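Local coordinates for protein nucleoside-triphosphatase THEP1 (Aquifex aeolicus, PDB 1YE8) that hydrolyses ATP, GTP, CTP, TTP and UTP to their diphosphates and phosphate, and shows no kinase activity, at residues R99-K110 with V131-V142. Sequence-based numbering, arbitrary orientation.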
loop_
_atom_site.group_PDB
_atom_site.type_symbol
_atom_site.label_atom_id
_atom_site.label_comp_id
_atom_site.label_asym_id
_atom_site.label_seq_id
_atom_site.Cartn_x
_atom_site.Cartn_y
_atom_site.Cartn_z
ATOM N N ARG A 99 -4.746 12.247 14.581
ATOM C CA ARG A 99 -5.684 11.253 14.091
ATOM C C ARG A 99 -6.354 11.631 12.764
ATOM O O ARG A 99 -7.057 10.811 12.171
ATOM C CB ARG A 99 -6.716 10.945 15.172
ATOM C CG ARG A 99 -6.115 10.261 16.406
ATOM C CD ARG A 99 -6.023 11.156 17.648
ATOM N NE ARG A 99 -7.255 11.917 17.864
ATOM C CZ ARG A 99 -7.476 12.740 18.881
ATOM N NH1 ARG A 99 -6.550 12.926 19.815
ATOM N NH2 ARG A 99 -8.637 13.379 18.969
ATOM N N ARG A 100 -6.122 12.850 12.281
ATOM C CA ARG A 100 -6.579 13.226 10.945
ATOM C C ARG A 100 -5.711 12.592 9.858
ATOM O O ARG A 100 -6.150 12.440 8.720
ATOM C CB ARG A 100 -6.615 14.752 10.769
ATOM C CG ARG A 100 -7.579 15.478 11.696
ATOM C CD ARG A 100 -9.028 15.427 11.244
ATOM N NE ARG A 100 -9.236 16.123 9.980
ATOM C CZ ARG A 100 -10.327 16.008 9.233
ATOM N NH1 ARG A 100 -11.318 15.216 9.617
ATOM N NH2 ARG A 100 -10.418 16.685 8.096
ATOM N N LYS A 101 -4.475 12.246 10.205
ATOM C CA LYS A 101 -3.564 11.669 9.223
ATOM C C LYS A 101 -3.939 10.224 8.908
ATOM O O LYS A 101 -4.440 9.464 9.763
ATOM C CB LYS A 101 -2.101 11.736 9.701
ATOM C CG LYS A 101 -1.540 13.135 9.948
ATOM C CD LYS A 101 -1.430 14.003 8.708
ATOM C CE LYS A 101 -0.694 15.300 9.063
ATOM N NZ LYS A 101 -0.800 16.301 7.975
ATOM N N VAL A 102 -3.673 9.868 7.660
ATOM C CA VAL A 102 -3.967 8.536 7.132
ATOM C C VAL A 102 -2.711 8.014 6.454
ATOM O O VAL A 102 -2.184 8.656 5.532
ATOM C CB VAL A 102 -5.146 8.563 6.130
ATOM C CG1 VAL A 102 -5.439 7.155 5.615
ATOM C CG2 VAL A 102 -6.388 9.190 6.788
ATOM N N ILE A 103 -2.233 6.864 6.931
ATOM C CA ILE A 103 -1.062 6.200 6.355
ATOM C C ILE A 103 -1.483 5.478 5.086
ATOM O O ILE A 103 -2.504 4.794 5.081
ATOM C CB ILE A 103 -0.462 5.199 7.375
ATOM C CG1 ILE A 103 -0.129 5.939 8.689
ATOM C CG2 ILE A 103 0.768 4.514 6.775
ATOM C CD1 ILE A 103 0.304 5.017 9.814
ATOM N N ILE A 104 -0.683 5.610 4.025
ATOM C CA ILE A 104 -1.014 5.036 2.708
ATOM C C ILE A 104 0.001 3.958 2.339
ATOM O O ILE A 104 1.196 4.234 2.311
ATOM C CB ILE A 104 -1.005 6.136 1.616
ATOM C CG1 ILE A 104 -1.899 7.321 2.009
ATOM C CG2 ILE A 104 -1.348 5.542 0.263
ATOM C CD1 ILE A 104 -3.402 7.042 2.121
ATOM N N ILE A 105 -0.466 2.733 2.080
ATOM C CA ILE A 105 0.466 1.629 1.775
ATOM C C ILE A 105 -0.067 0.807 0.597
ATOM O O ILE A 105 -0.878 -0.119 0.787
ATOM C CB ILE A 105 0.676 0.686 3.012
ATOM C CG1 ILE A 105 0.876 1.474 4.323
ATOM C CG2 ILE A 105 1.881 -0.243 2.746
ATOM C CD1 ILE A 105 1.077 0.573 5.544
ATOM N N ASP A 106 0.380 1.118 -0.613
ATOM C CA ASP A 106 0.005 0.317 -1.788
ATOM C C ASP A 106 1.326 -0.138 -2.402
ATOM O O ASP A 106 2.070 0.689 -2.944
ATOM C CB ASP A 106 -0.826 1.164 -2.773
ATOM C CG ASP A 106 -0.962 0.519 -4.132
ATOM O OD1 ASP A 106 -1.485 -0.622 -4.214
ATOM O OD2 ASP A 106 -0.585 1.085 -5.173
ATOM N N GLU A 107 1.663 -1.428 -2.339
ATOM C CA GLU A 107 0.834 -2.552 -1.954
ATOM C C GLU A 107 1.567 -3.391 -0.914
ATOM O O GLU A 107 2.809 -3.517 -0.935
ATOM C CB GLU A 107 0.568 -3.403 -3.208
ATOM C CG GLU A 107 -0.299 -4.623 -2.957
ATOM C CD GLU A 107 -0.926 -5.218 -4.195
ATOM O OE1 GLU A 107 -0.834 -4.673 -5.310
ATOM O OE2 GLU A 107 -1.547 -6.274 -4.065
ATOM N N ILE A 108 0.810 -4.004 -0.013
ATOM C CA ILE A 108 1.359 -5.052 0.825
ATOM C C ILE A 108 1.287 -6.331 -0.007
ATOM O O ILE A 108 0.393 -7.175 0.168
ATOM C CB ILE A 108 0.619 -5.157 2.174
ATOM C CG1 ILE A 108 0.571 -3.780 2.861
ATOM C CG2 ILE A 108 1.283 -6.218 3.093
ATOM C CD1 ILE A 108 -0.319 -3.716 4.036
ATOM N N GLY A 109 2.245 -6.478 -0.921
ATOM C CA GLY A 109 2.247 -7.558 -1.892
ATOM C C GLY A 109 3.557 -8.317 -1.903
ATOM O O GLY A 109 4.495 -7.976 -1.176
ATOM N N LYS A 110 3.611 -9.364 -2.720
ATOM C CA LYS A 110 4.763 -10.242 -2.755
ATOM C C LYS A 110 6.093 -9.509 -3.005
ATOM O O LYS A 110 7.083 -9.802 -2.347
ATOM C CB LYS A 110 4.564 -11.340 -3.802
ATOM C CG LYS A 110 5.611 -12.441 -3.686
ATOM C CD LYS A 110 5.227 -13.440 -2.604
ATOM C CE LYS A 110 6.134 -14.654 -2.614
ATOM N NZ LYS A 110 7.560 -14.260 -2.415
ATOM N N VAL A 131 -3.961 4.446 14.823
ATOM C CA VAL A 131 -3.641 5.091 13.555
ATOM C C VAL A 131 -4.607 4.672 12.465
ATOM O O VAL A 131 -5.086 3.529 12.462
ATOM C CB VAL A 131 -2.177 4.819 13.085
ATOM C CG1 VAL A 131 -1.149 5.342 14.085
ATOM C CG2 VAL A 131 -1.902 3.330 12.753
ATOM N N ASN A 132 -4.873 5.594 11.543
ATOM C CA ASN A 132 -5.670 5.313 10.350
ATOM C C ASN A 132 -4.796 4.906 9.176
ATOM O O ASN A 132 -3.697 5.457 8.987
ATOM C CB ASN A 132 -6.499 6.535 9.964
ATOM C CG ASN A 132 -7.378 7.017 11.092
ATOM O OD1 ASN A 132 -8.153 6.249 11.660
ATOM N ND2 ASN A 132 -7.247 8.295 11.439
ATOM N N VAL A 133 -5.272 3.931 8.402
ATOM C CA VAL A 133 -4.500 3.386 7.280
ATOM C C VAL A 133 -5.394 3.043 6.107
ATOM O O VAL A 133 -6.501 2.524 6.297
ATOM C CB VAL A 133 -3.729 2.084 7.675
ATOM C CG1 VAL A 133 -2.809 1.619 6.534
ATOM C CG2 VAL A 133 -2.932 2.252 8.974
ATOM N N VAL A 134 -4.912 3.328 4.894
ATOM C CA VAL A 134 -5.469 2.745 3.666
ATOM C C VAL A 134 -4.376 1.893 3.042
ATOM O O VAL A 134 -3.296 2.403 2.725
ATOM C CB VAL A 134 -5.924 3.826 2.663
ATOM C CG1 VAL A 134 -6.359 3.203 1.333
ATOM C CG2 VAL A 134 -7.058 4.651 3.274
ATOM N N ALA A 135 -4.651 0.597 2.886
ATOM C CA ALA A 135 -3.625 -0.333 2.366
ATOM C C ALA A 135 -4.270 -1.249 1.348
ATOM O O ALA A 135 -5.487 -1.486 1.388
ATOM C CB ALA A 135 -2.988 -1.145 3.477
ATOM N N THR A 136 -3.459 -1.773 0.432
ATOM C CA THR A 136 -3.945 -2.754 -0.525
ATOM C C THR A 136 -3.226 -4.077 -0.305
ATOM O O THR A 136 -2.057 -4.126 0.127
ATOM C CB THR A 136 -3.691 -2.296 -1.965
ATOM O OG1 THR A 136 -2.294 -2.034 -2.144
ATOM C CG2 THR A 136 -4.425 -0.986 -2.240
ATOM N N ILE A 137 -3.932 -5.157 -0.627
ATOM C CA ILE A 137 -3.367 -6.503 -0.634
ATOM C C ILE A 137 -3.873 -7.252 -1.847
ATOM O O ILE A 137 -4.970 -6.974 -2.342
ATOM C CB ILE A 137 -3.716 -7.317 0.657
ATOM C CG1 ILE A 137 -5.235 -7.389 0.889
ATOM C CG2 ILE A 137 -2.948 -6.774 1.861
ATOM C CD1 ILE A 137 -5.611 -8.312 2.024
ATOM N N PRO A 138 -3.093 -8.222 -2.314
ATOM C CA PRO A 138 -3.562 -9.070 -3.411
ATOM C C PRO A 138 -4.746 -9.925 -2.977
ATOM O O PRO A 138 -5.021 -10.087 -1.780
ATOM C CB PRO A 138 -2.326 -9.913 -3.779
ATOM C CG PRO A 138 -1.400 -9.800 -2.643
ATOM C CD PRO A 138 -1.741 -8.591 -1.847
ATOM N N ILE A 139 -5.478 -10.432 -3.963
ATOM C CA ILE A 139 -6.679 -11.230 -3.679
ATOM C C ILE A 139 -6.356 -12.660 -3.234
ATOM O O ILE A 139 -7.177 -13.326 -2.611
ATOM C CB ILE A 139 -7.646 -11.202 -4.897
ATOM C CG1 ILE A 139 -9.068 -11.645 -4.515
ATOM C CG2 ILE A 139 -7.103 -12.026 -6.051
ATOM C CD1 ILE A 139 -9.793 -10.719 -3.536
ATOM N N ARG A 140 -5.147 -13.120 -3.538
ATOM C CA ARG A 140 -4.693 -14.423 -3.074
ATOM C C ARG A 140 -3.714 -14.263 -1.915
ATOM O O ARG A 140 -3.026 -13.242 -1.791
ATOM C CB ARG A 140 -4.049 -15.215 -4.217
ATOM C CG ARG A 140 -5.030 -15.638 -5.324
ATOM C CD ARG A 140 -4.395 -16.383 -6.499
ATOM N NE ARG A 140 -3.197 -15.714 -7.018
ATOM C CZ ARG A 140 -1.939 -16.091 -6.772
ATOM N NH1 ARG A 140 -1.681 -17.148 -6.006
ATOM N NH2 ARG A 140 -0.933 -15.400 -7.288
ATOM N N ASP A 141 -3.653 -15.266 -1.044
ATOM C CA ASP A 141 -2.755 -15.230 0.110
ATOM C C ASP A 141 -1.342 -15.650 -0.286
ATOM O O ASP A 141 -0.893 -16.754 0.034
ATOM C CB ASP A 141 -3.286 -16.134 1.219
ATOM C CG ASP A 141 -4.525 -15.578 1.880
ATOM O OD1 ASP A 141 -4.748 -14.341 1.855
ATOM O OD2 ASP A 141 -5.327 -16.316 2.498
ATOM N N VAL A 142 -0.641 -14.741 -0.958
ATOM C CA VAL A 142 0.654 -15.034 -1.561
ATOM C C VAL A 142 1.805 -15.031 -0.558
ATOM O O VAL A 142 2.922 -15.407 -0.906
ATOM C CB VAL A 142 0.960 -14.055 -2.705
ATOM C CG1 VAL A 142 -0.072 -14.196 -3.831
ATOM C CG2 VAL A 142 1.046 -12.610 -2.179
HETATM O O HOH W 1 -4.103 8.427 12.359
#
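Thr-136 is gripped by backbone and side chain. Thr-136 N donates to Ile-105 O at 3.1 Å, and Thr-136 O accepts from Ile-108 N at 2.9 Å. Thr-136 OG1 donates to Asp-106 OD1 at 2.6 Å, on the anti lone pair. A chi1 of 56° sets OG1 between the backbone N and the carbonyl carbon, facing that carboxylate. Asp-106 OD2 is hydrogen-bonded to Thr-14 OG1 of the P-loop, so both carboxylate oxygens are engaged. The bound magnesium ion lies about 4 Å from the nearest atom of the Asp-106 side chain. A leucine in place of Asp-106 would probably leave the hydroxyls of Thr-136 and Thr-14 without their carboxylate partners. Strands 102-105 and 132-136 are parallel neighbours in the central sheet of the RecA-like fold, joined by a beta-alpha-beta crossover through helix 116-126. Ile-103 N donates to Asn-132 O, Val-134 N to Ile-103 O at 2.8 Å, and Ile-105 N to Val-134 O. A water donates to Lys-101 O and accepts from Asn-132 N. Asn-132 ND2 adds a weak bond to Lys-101 O at 3.5 Å, while Asn-132 OD1 is hydrogen-bonded to Met-1 N. Ile-108 O is buried against Pro-138 CD at 3.3 Å and has no polar partner.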